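PDB 5IKY: oxalate biosynthetic component 1 from Burkholderia thailandensis, which produces oxalate in quorum sensing-dependent oxalogenesis as a bifunctional enzyme that combines serine hydrolase activity with an additional lyase activity. Local coordinates for residues S740-G745 / G844-E849; L721-L726 / I848-L853; V351-I356 / V383-R388; G316-V319 / G325-N328. One frame throughout, in Å; residues are numbered along the deposited sequence.

The four contacts form two distant pairs. Contacts 1 and 2 share Ile848 and Glu849 at the start of helix 849-860, and their centres lie about 14 Å apart where the cap meets the C-terminal alpha/beta-hydrolase region, contact 2 joining a cap helix to it. Contacts 3 and 4 belong to the range related to beta-keto acid cleavage enzymes; their centres are about 9 Å apart, and they touch through Val319 and through the Phe352 ring and the Tyr326 hydroxyl. The side chains of Phe352 and Tyr326 come within about 6 and 7 Å of the magnesium ion held by His227 and Glu477. Contacts 1 and 3 are about 73 Å apart between centres.

Contact 1 of 4, residues S740-G745 / G844-E849; sequences SRKACG and GETVIE
The flat peptide group that ends in the carbonyl of Val847 takes the ammonium of Lys742 on its oxygen, NZ of Lys742 lying 2.7 Å from O of Val847. In this hydrogen bond the donor is tilted 27° from the carbonyl plane, and the C=O...N angle is 147°. Lys742 also makes a cation-pi contact with Tyr791. The lysine reaches the carbonyl because CG stands anti to its own carbonyl carbon (chi1 -52°) and the rest of the chain runs out extended. On the way it crosses the Thr846 side chain at about a right angle, and the methyl does the touching: CG2 of Thr846 is 3.6 Å from CD of Lys742 and 3.8 Å from CG of Lys742. Beyond the bond, CG2 of Ile848 comes to 4.1 Å from NZ of Lys742. The buried ammonium also has a long, weak ion pair with Glu612, a residue that in addition receives the backbone N-H of Glu849 at the start of the following helix. Lys742 thus ties the loop leading into strand 747-752 to the last residues before Ile848, the N-cap of helix 849-860. The backbone of Gly839 hydrogen-bonds to both Ala743 and Val847. These are connecting loops of an alpha/beta-hydrolase fold, one leading from cap helix 715-734 into the central sheet and the other leading out of strand 832-836 toward a helix.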
# COMPACT_ATOMS: atom_id res chain seq x y z
N SER A 740 39.62 6.30 -7.47
CA SER A 740 40.59 5.26 -7.16
C SER A 740 40.71 4.23 -8.29
O SER A 740 39.72 3.62 -8.69
CB SER A 740 40.21 4.55 -5.86
OG SER A 740 39.88 5.49 -4.85
N ARG A 741 41.93 4.06 -8.79
CA ARG A 741 42.20 3.05 -9.80
C ARG A 741 41.92 1.67 -9.22
O ARG A 741 42.23 1.40 -8.06
CB ARG A 741 43.65 3.15 -10.29
N LYS A 742 41.33 0.79 -10.03
CA LYS A 742 40.98 -0.54 -9.56
C LYS A 742 41.96 -1.59 -10.07
O LYS A 742 42.70 -1.34 -11.03
CB LYS A 742 39.55 -0.89 -9.99
CG LYS A 742 38.52 0.17 -9.61
CD LYS A 742 37.12 -0.41 -9.57
CE LYS A 742 36.12 0.60 -9.03
NZ LYS A 742 34.71 0.22 -9.32
N ALA A 743 41.97 -2.74 -9.42
CA ALA A 743 42.94 -3.79 -9.74
C ALA A 743 42.27 -4.96 -10.46
O ALA A 743 41.09 -5.23 -10.26
CB ALA A 743 43.63 -4.27 -8.48
N CYS A 744 43.04 -5.64 -11.30
CA CYS A 744 42.54 -6.79 -12.03
C CYS A 744 42.44 -8.01 -11.12
O CYS A 744 43.18 -8.12 -10.14
CB CYS A 744 43.43 -7.11 -13.23
SG CYS A 744 43.93 -5.67 -14.21
N GLY A 745 41.53 -8.92 -11.44
CA GLY A 745 41.42 -10.18 -10.73
C GLY A 745 40.77 -10.08 -9.36
O GLY A 745 40.84 -9.04 -8.70
N GLY A 844 40.86 -3.74 -20.01
CA GLY A 844 41.28 -2.70 -19.09
C GLY A 844 40.14 -1.82 -18.62
O GLY A 844 40.35 -0.84 -17.90
N GLU A 845 38.92 -2.17 -19.02
CA GLU A 845 37.74 -1.41 -18.63
C GLU A 845 37.46 -1.60 -17.14
O GLU A 845 37.56 -2.71 -16.62
CB GLU A 845 36.52 -1.82 -19.46
CG GLU A 845 35.34 -0.89 -19.33
CD GLU A 845 34.09 -1.43 -20.00
OE1 GLU A 845 33.19 -1.92 -19.28
OE2 GLU A 845 34.00 -1.38 -21.24
N THR A 846 37.12 -0.51 -16.46
CA THR A 846 36.85 -0.54 -15.03
C THR A 846 35.48 -1.18 -14.75
O THR A 846 34.52 -0.95 -15.48
CB THR A 846 36.90 0.88 -14.42
OG1 THR A 846 38.16 1.49 -14.73
CG2 THR A 846 36.73 0.82 -12.91
N VAL A 847 35.42 -1.98 -13.69
CA VAL A 847 34.16 -2.61 -13.29
C VAL A 847 33.42 -1.75 -12.27
O VAL A 847 33.89 -1.56 -11.15
CB VAL A 847 34.40 -4.01 -12.69
CG1 VAL A 847 33.09 -4.59 -12.17
CG2 VAL A 847 35.03 -4.93 -13.72
N ILE A 848 32.27 -1.23 -12.67
CA ILE A 848 31.45 -0.41 -11.78
C ILE A 848 30.10 -1.07 -11.52
O ILE A 848 29.83 -2.17 -12.01
CB ILE A 848 31.21 1.00 -12.35
CG1 ILE A 848 30.64 0.92 -13.76
CG2 ILE A 848 32.51 1.79 -12.35
CD1 ILE A 848 30.33 2.27 -14.37
N GLU A 849 29.26 -0.40 -10.74
CA GLU A 849 27.97 -0.94 -10.33
C GLU A 849 27.08 -1.28 -11.53
O GLU A 849 26.46 -2.34 -11.57
CB GLU A 849 27.25 0.04 -9.40
CG GLU A 849 25.74 -0.14 -9.37
CD GLU A 849 25.01 1.08 -8.83
OE1 GLU A 849 24.74 2.02 -9.61
OE2 GLU A 849 24.70 1.09 -7.62

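Contact 2 of 4, residues L721-L726 / I848-L853; sequences LLYHAL and IEASML
Leu853 lies across the ring of Tyr723, with its CB over the centre of one face, 3.9 Å from the ring centroid and only 7° off the ring normal, a well-formed CH-pi contact. The CD1 branch slants along the phenol: CD1 of Leu853 approaches CE1 of Tyr723 to 3.4 Å and OH of Tyr723 to 3.7 Å, so the branch follows the ring outward. The leucine takes this course with CG anti to its carbonyl carbon (chi1 -75°). Ala850, one turn earlier, sits where the backbones come nearest, its CA facing that of Tyr723. Its CB lies 4.0 Å from the backbone O of Tyr723 and meets the tyrosine ring obliquely, while CD2 of Leu726 closes on the same methyl at 4.3 Å. The two segments run nearly antiparallel, their axes 8.5 Å apart at closest approach and at 157° to each other. This is a helix-to-helix joint between the cap, to which 721-726 belongs, and the C-terminal alpha/beta-hydrolase region. Farther round, His724 and His854 form a T-shaped (edge-to-face) pair, and Leu726 packs on Leu684 of helix 682-690. At the start of helix 849-860, OG of Ser851 accepts the backbone N-H of the N-cap residue Ile848 at 3.2 Å from its N; with isoleucine at the N-cap, the reciprocal side-chain bond of a capping box is absent.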
# COMPACT_ATOMS: atom_id res chain seq x y z
N LEU A 721 19.66 -3.31 -21.25
CA LEU A 721 20.06 -2.35 -22.27
C LEU A 721 20.26 -0.96 -21.67
O LEU A 721 21.20 -0.25 -22.02
CB LEU A 721 19.03 -2.29 -23.40
CG LEU A 721 18.99 -3.53 -24.30
CD1 LEU A 721 17.81 -3.46 -25.25
CD2 LEU A 721 20.29 -3.64 -25.07
N LEU A 722 19.36 -0.57 -20.78
CA LEU A 722 19.43 0.73 -20.12
C LEU A 722 20.71 0.86 -19.29
O LEU A 722 21.39 1.88 -19.35
CB LEU A 722 18.21 0.96 -19.24
CG LEU A 722 16.90 1.21 -19.99
CD1 LEU A 722 15.74 1.36 -19.01
CD2 LEU A 722 17.02 2.43 -20.87
N TYR A 723 21.02 -0.17 -18.51
CA TYR A 723 22.22 -0.16 -17.70
C TYR A 723 23.48 -0.29 -18.55
O TYR A 723 24.56 0.14 -18.15
CB TYR A 723 22.18 -1.28 -16.65
CG TYR A 723 21.47 -0.87 -15.38
CD1 TYR A 723 21.99 0.15 -14.58
CD2 TYR A 723 20.30 -1.49 -14.98
CE1 TYR A 723 21.35 0.53 -13.42
CE2 TYR A 723 19.65 -1.11 -13.81
CZ TYR A 723 20.18 -0.10 -13.04
OH TYR A 723 19.55 0.28 -11.88
N HIS A 724 23.33 -0.88 -19.73
CA HIS A 724 24.43 -0.97 -20.68
C HIS A 724 24.88 0.43 -21.09
O HIS A 724 26.06 0.76 -21.04
CB HIS A 724 24.02 -1.78 -21.91
CG HIS A 724 25.13 -2.03 -22.88
ND1 HIS A 724 25.70 -1.03 -23.64
CD2 HIS A 724 25.78 -3.17 -23.22
CE1 HIS A 724 26.65 -1.55 -24.40
NE2 HIS A 724 26.72 -2.84 -24.16
N ALA A 725 23.91 1.25 -21.50
CA ALA A 725 24.19 2.63 -21.88
C ALA A 725 24.63 3.44 -20.67
O ALA A 725 25.48 4.32 -20.77
CB ALA A 725 22.97 3.26 -22.53
N LEU A 726 24.05 3.12 -19.52
CA LEU A 726 24.37 3.81 -18.27
C LEU A 726 25.80 3.50 -17.85
O LEU A 726 26.49 4.36 -17.31
CB LEU A 726 23.38 3.42 -17.17
CG LEU A 726 23.09 4.43 -16.06
CD1 LEU A 726 21.74 4.14 -15.43
CD2 LEU A 726 24.18 4.42 -15.00
N ILE A 848 32.27 -1.23 -12.67
CA ILE A 848 31.45 -0.41 -11.78
C ILE A 848 30.10 -1.07 -11.52
O ILE A 848 29.83 -2.17 -12.01
CB ILE A 848 31.21 1.00 -12.35
CG1 ILE A 848 30.64 0.92 -13.76
CG2 ILE A 848 32.51 1.79 -12.35
CD1 ILE A 848 30.33 2.27 -14.37
N GLU A 849 29.26 -0.40 -10.74
CA GLU A 849 27.97 -0.94 -10.33
C GLU A 849 27.08 -1.28 -11.53
O GLU A 849 26.46 -2.34 -11.57
CB GLU A 849 27.25 0.04 -9.40
CG GLU A 849 25.74 -0.14 -9.37
CD GLU A 849 25.01 1.08 -8.83
OE1 GLU A 849 24.74 2.02 -9.61
OE2 GLU A 849 24.70 1.09 -7.62
N ALA A 850 27.05 -0.39 -12.52
CA ALA A 850 26.23 -0.59 -13.71
C ALA A 850 26.68 -1.82 -14.50
O ALA A 850 25.87 -2.46 -15.17
CB ALA A 850 26.26 0.65 -14.59
N SER A 851 27.96 -2.13 -14.42
CA SER A 851 28.50 -3.32 -15.08
C SER A 851 27.87 -4.58 -14.51
O SER A 851 27.50 -5.49 -15.24
CB SER A 851 30.03 -3.38 -14.94
OG SER A 851 30.63 -2.15 -15.29
N MET A 852 27.76 -4.63 -13.18
CA MET A 852 27.20 -5.79 -12.50
C MET A 852 25.69 -5.85 -12.66
O MET A 852 25.11 -6.93 -12.77
CB MET A 852 27.58 -5.76 -11.01
CG MET A 852 29.08 -5.71 -10.73
SD MET A 852 29.93 -7.28 -11.00
CE MET A 852 30.43 -7.14 -12.72
N LEU A 853 25.05 -4.69 -12.67
CA LEU A 853 23.61 -4.61 -12.85
C LEU A 853 23.21 -5.09 -14.25
O LEU A 853 22.22 -5.80 -14.41
CB LEU A 853 23.11 -3.18 -12.62
CG LEU A 853 23.07 -2.76 -11.15
CD1 LEU A 853 22.82 -1.28 -11.00
CD2 LEU A 853 22.01 -3.53 -10.42

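Contact 3 of 4, residues V351-I356 / V383-R388; sequences VFNHTI and VDQYHR
Gln385 OE1 is gripped by two donors: ND2 of Asn353 at 3.3 Å, in a fairly straight bond (159° at the hydrogen), and, weakly, the backbone N of Val319. Asn353 points its N-H at the oxygen within its own amide plane, yet stands 42° above the carbonyl plane of the glutamine. ND2 also donates to Pro317 O, while OD1 turns the other way and caps the next helix, accepting from Ile356 N at 2.9 Å. The bend at chi2 of Gln385 (-79°) turns its amide against the Phe352 side chain: CG lies 3.4 Å from Phe352 O, and NE2 approaches CD1 of the phenyl ring obliquely at 3.9 Å. CD2 of His387 stands 3.8 Å from OG1 of Thr355, whose hydroxyl bonds to Asp398. The segments lie at the C-terminal ends of adjacent strands 346-351 and 375-380 of the parallel TIM-barrel sheet, where such barrels carry their active sites; 351-356 begins on the last residue of its strand. The side chain of Phe352 is about 6 Å from the magnesium ion. With both ends of the Asn353 amide engaged and Gln385 OE1 held twice, neither amide is likely to flip, consistent with a well-ordered turn near the metal.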
# COMPACT_ATOMS: atom_id res chain seq x y z
N VAL A 351 -25.88 5.27 -12.93
CA VAL A 351 -27.18 4.84 -13.42
C VAL A 351 -28.20 4.78 -12.29
O VAL A 351 -28.36 3.75 -11.62
CB VAL A 351 -27.08 3.47 -14.11
CG1 VAL A 351 -28.42 3.06 -14.69
CG2 VAL A 351 -26.03 3.51 -15.21
N PHE A 352 -28.89 5.89 -12.07
CA PHE A 352 -29.87 5.99 -10.99
C PHE A 352 -31.22 5.42 -11.38
O PHE A 352 -31.90 4.79 -10.56
CB PHE A 352 -30.03 7.44 -10.55
CG PHE A 352 -28.90 7.95 -9.70
CD1 PHE A 352 -28.85 7.66 -8.34
CD2 PHE A 352 -27.89 8.72 -10.25
CE1 PHE A 352 -27.82 8.13 -7.56
CE2 PHE A 352 -26.86 9.20 -9.46
CZ PHE A 352 -26.82 8.90 -8.12
N ASN A 353 -31.63 5.65 -12.63
CA ASN A 353 -32.97 5.28 -13.07
C ASN A 353 -33.02 4.81 -14.52
O ASN A 353 -32.02 4.88 -15.24
CB ASN A 353 -33.93 6.46 -12.88
CG ASN A 353 -33.35 7.76 -13.40
OD1 ASN A 353 -33.15 7.93 -14.60
ND2 ASN A 353 -33.10 8.70 -12.49
N HIS A 354 -34.18 4.34 -14.95
CA HIS A 354 -34.36 3.84 -16.31
C HIS A 354 -34.23 4.94 -17.36
O HIS A 354 -33.86 4.68 -18.51
CB HIS A 354 -35.72 3.15 -16.46
CG HIS A 354 -35.76 1.79 -15.83
ND1 HIS A 354 -35.08 0.71 -16.34
CD2 HIS A 354 -36.41 1.34 -14.73
CE1 HIS A 354 -35.30 -0.35 -15.58
NE2 HIS A 354 -36.11 0.01 -14.60
N THR A 355 -34.52 6.18 -16.97
CA THR A 355 -34.38 7.31 -17.88
C THR A 355 -32.91 7.55 -18.21
O THR A 355 -32.56 7.92 -19.33
CB THR A 355 -35.01 8.59 -17.30
OG1 THR A 355 -36.36 8.32 -16.92
CG2 THR A 355 -35.00 9.71 -18.33
N ILE A 356 -32.04 7.33 -17.22
CA ILE A 356 -30.60 7.42 -17.43
C ILE A 356 -30.14 6.39 -18.45
O ILE A 356 -29.40 6.70 -19.39
CB ILE A 356 -29.81 7.22 -16.12
CG1 ILE A 356 -30.09 8.34 -15.13
CG2 ILE A 356 -28.31 7.13 -16.41
CD1 ILE A 356 -29.53 9.68 -15.55
N VAL A 383 -32.26 1.79 -4.80
CA VAL A 383 -32.50 3.15 -4.34
C VAL A 383 -33.71 3.73 -5.06
O VAL A 383 -33.66 3.96 -6.27
CB VAL A 383 -31.27 4.05 -4.57
CG1 VAL A 383 -31.61 5.51 -4.27
CG2 VAL A 383 -30.10 3.58 -3.72
N ASP A 384 -34.78 3.97 -4.32
CA ASP A 384 -36.05 4.40 -4.91
C ASP A 384 -35.95 5.74 -5.64
O ASP A 384 -35.53 6.74 -5.07
CB ASP A 384 -37.14 4.47 -3.84
CG ASP A 384 -37.49 3.11 -3.28
OD1 ASP A 384 -37.06 2.10 -3.87
OD2 ASP A 384 -38.22 3.05 -2.26
N GLN A 385 -36.34 5.73 -6.91
CA GLN A 385 -36.25 6.90 -7.77
C GLN A 385 -37.61 7.31 -8.34
O GLN A 385 -38.50 6.48 -8.53
CB GLN A 385 -35.28 6.64 -8.93
CG GLN A 385 -33.81 6.68 -8.53
CD GLN A 385 -33.29 8.10 -8.41
OE1 GLN A 385 -33.58 8.96 -9.25
NE2 GLN A 385 -32.53 8.37 -7.35
N TYR A 386 -37.75 8.60 -8.61
CA TYR A 386 -38.94 9.13 -9.27
C TYR A 386 -38.61 9.62 -10.68
O TYR A 386 -37.54 10.17 -10.92
CB TYR A 386 -39.54 10.29 -8.47
CG TYR A 386 -40.50 9.89 -7.38
CD1 TYR A 386 -41.32 8.78 -7.52
CD2 TYR A 386 -40.60 10.64 -6.21
CE1 TYR A 386 -42.21 8.42 -6.51
CE2 TYR A 386 -41.47 10.29 -5.20
CZ TYR A 386 -42.28 9.18 -5.36
OH TYR A 386 -43.15 8.82 -4.36
N HIS A 387 -39.54 9.40 -11.60
CA HIS A 387 -39.56 10.18 -12.83
C HIS A 387 -40.69 11.19 -12.69
O HIS A 387 -41.77 10.86 -12.21
CB HIS A 387 -39.78 9.31 -14.07
CG HIS A 387 -40.07 10.10 -15.31
ND1 HIS A 387 -41.35 10.42 -15.70
CD2 HIS A 387 -39.25 10.63 -16.24
CE1 HIS A 387 -41.31 11.11 -16.82
NE2 HIS A 387 -40.04 11.26 -17.17
N ARG A 388 -40.43 12.43 -13.09
CA ARG A 388 -41.44 13.47 -12.98
C ARG A 388 -41.91 13.95 -14.34
O ARG A 388 -41.11 14.40 -15.16
CB ARG A 388 -40.92 14.65 -12.16
CG ARG A 388 -41.81 15.87 -12.19
CD ARG A 388 -41.58 16.74 -10.97
NE ARG A 388 -42.13 16.12 -9.77
CZ ARG A 388 -41.71 16.38 -8.54
NH1 ARG A 388 -40.72 17.23 -8.35
NH2 ARG A 388 -42.27 15.77 -7.51

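Contact 4 of 4, residues G316-V319 / G325-N328; sequences GPVV and GYDN
Strands 318-319 and 325-326 pair antiparallel in a short hairpin, with Val318 and Tyr326 as a hydrogen-bonded pair: N of Val318 lies 2.8 Å from O of Tyr326, and N of Tyr326 lies 2.9 Å from O of Val318. In the neighbouring non-hydrogen-bonded pair with Val319, Gly325 has a positive phi (124°), a backbone shape that calls for glycine, and brings its CA to 3.1 Å from Val318 O, a CA-H...O contact. Val318 and Tyr326 lie side by side on one face of the hairpin. The tyrosine CG falls between its backbone N and carbonyl carbon (chi1 49°), which leans the ring toward the partner strand, so that one ring face receives the valine: CB of Val318 stands above the plane, displaced toward the rim, and CG2 comes to 3.8 Å from CZ of Tyr326. Beyond the strands Pro317 and Asp327 run alongside, pointing the same way, with CG of Pro317 3.5 Å from OD1 of Asp327. Asn328 ND2 donates to O of Gly316 at 2.7 Å, from above the carbonyl plane, and its OD1 lies at the edge of the Tyr326 ring while accepting from Arg294. That arginine also bonds Asp327 O, and Phe352 packs against both Val318 and Tyr326; the side chain of Tyr326 is about 7 Å from the magnesium ion. The Asn328 amide is used at both ends, and the arginine on its oxygen would be expected to polarise the amide and make ND2 a better donor to Gly316 O, extending the hydrogen-bonded link past the paired strands.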
# COMPACT_ATOMS: atom_id res chain seq x y z
N GLY A 316 -29.23 12.63 -17.18
CA GLY A 316 -30.64 12.77 -16.88
C GLY A 316 -30.86 13.18 -15.43
O GLY A 316 -29.93 13.14 -14.63
N PRO A 317 -32.10 13.58 -15.10
CA PRO A 317 -32.44 14.03 -13.74
C PRO A 317 -32.29 12.92 -12.70
O PRO A 317 -32.55 11.76 -13.00
CB PRO A 317 -33.91 14.44 -13.87
CG PRO A 317 -34.15 14.64 -15.33
CD PRO A 317 -33.25 13.66 -16.01
N VAL A 318 -31.86 13.29 -11.50
CA VAL A 318 -31.81 12.34 -10.39
C VAL A 318 -32.81 12.78 -9.33
O VAL A 318 -32.61 13.80 -8.67
CB VAL A 318 -30.40 12.25 -9.79
CG1 VAL A 318 -30.36 11.16 -8.72
CG2 VAL A 318 -29.37 11.96 -10.88
N VAL A 319 -33.88 12.02 -9.17
CA VAL A 319 -34.94 12.39 -8.25
C VAL A 319 -35.22 11.28 -7.24
O VAL A 319 -35.89 10.29 -7.55
CB VAL A 319 -36.25 12.73 -9.00
CG1 VAL A 319 -37.29 13.26 -8.03
CG2 VAL A 319 -35.98 13.74 -10.10
N GLY A 325 -32.13 15.42 -4.62
CA GLY A 325 -31.79 15.10 -5.99
C GLY A 325 -31.29 16.33 -6.73
O GLY A 325 -31.18 17.41 -6.15
N TYR A 326 -31.00 16.16 -8.01
CA TYR A 326 -30.46 17.25 -8.81
C TYR A 326 -30.73 17.00 -10.29
O TYR A 326 -30.93 15.86 -10.71
CB TYR A 326 -28.95 17.39 -8.56
CG TYR A 326 -28.17 16.10 -8.65
CD1 TYR A 326 -28.13 15.21 -7.58
CD2 TYR A 326 -27.47 15.76 -9.80
CE1 TYR A 326 -27.42 14.03 -7.65
CE2 TYR A 326 -26.75 14.58 -9.88
CZ TYR A 326 -26.73 13.72 -8.81
OH TYR A 326 -26.03 12.54 -8.88
N ASP A 327 -30.76 18.07 -11.07
CA ASP A 327 -31.03 17.97 -12.49
C ASP A 327 -29.72 17.98 -13.28
O ASP A 327 -28.70 18.49 -12.80
CB ASP A 327 -31.94 19.10 -12.95
CG ASP A 327 -32.43 18.91 -14.38
OD1 ASP A 327 -32.71 17.76 -14.76
OD2 ASP A 327 -32.54 19.92 -15.11
N ASN A 328 -29.74 17.41 -14.47
CA ASN A 328 -28.58 17.43 -15.35
C ASN A 328 -28.97 17.84 -16.77
O ASN A 328 -29.10 16.98 -17.65
CB ASN A 328 -27.88 16.06 -15.36
CG ASN A 328 -27.44 15.61 -13.97
OD1 ASN A 328 -26.41 16.04 -13.47
ND2 ASN A 328 -28.23 14.74 -13.36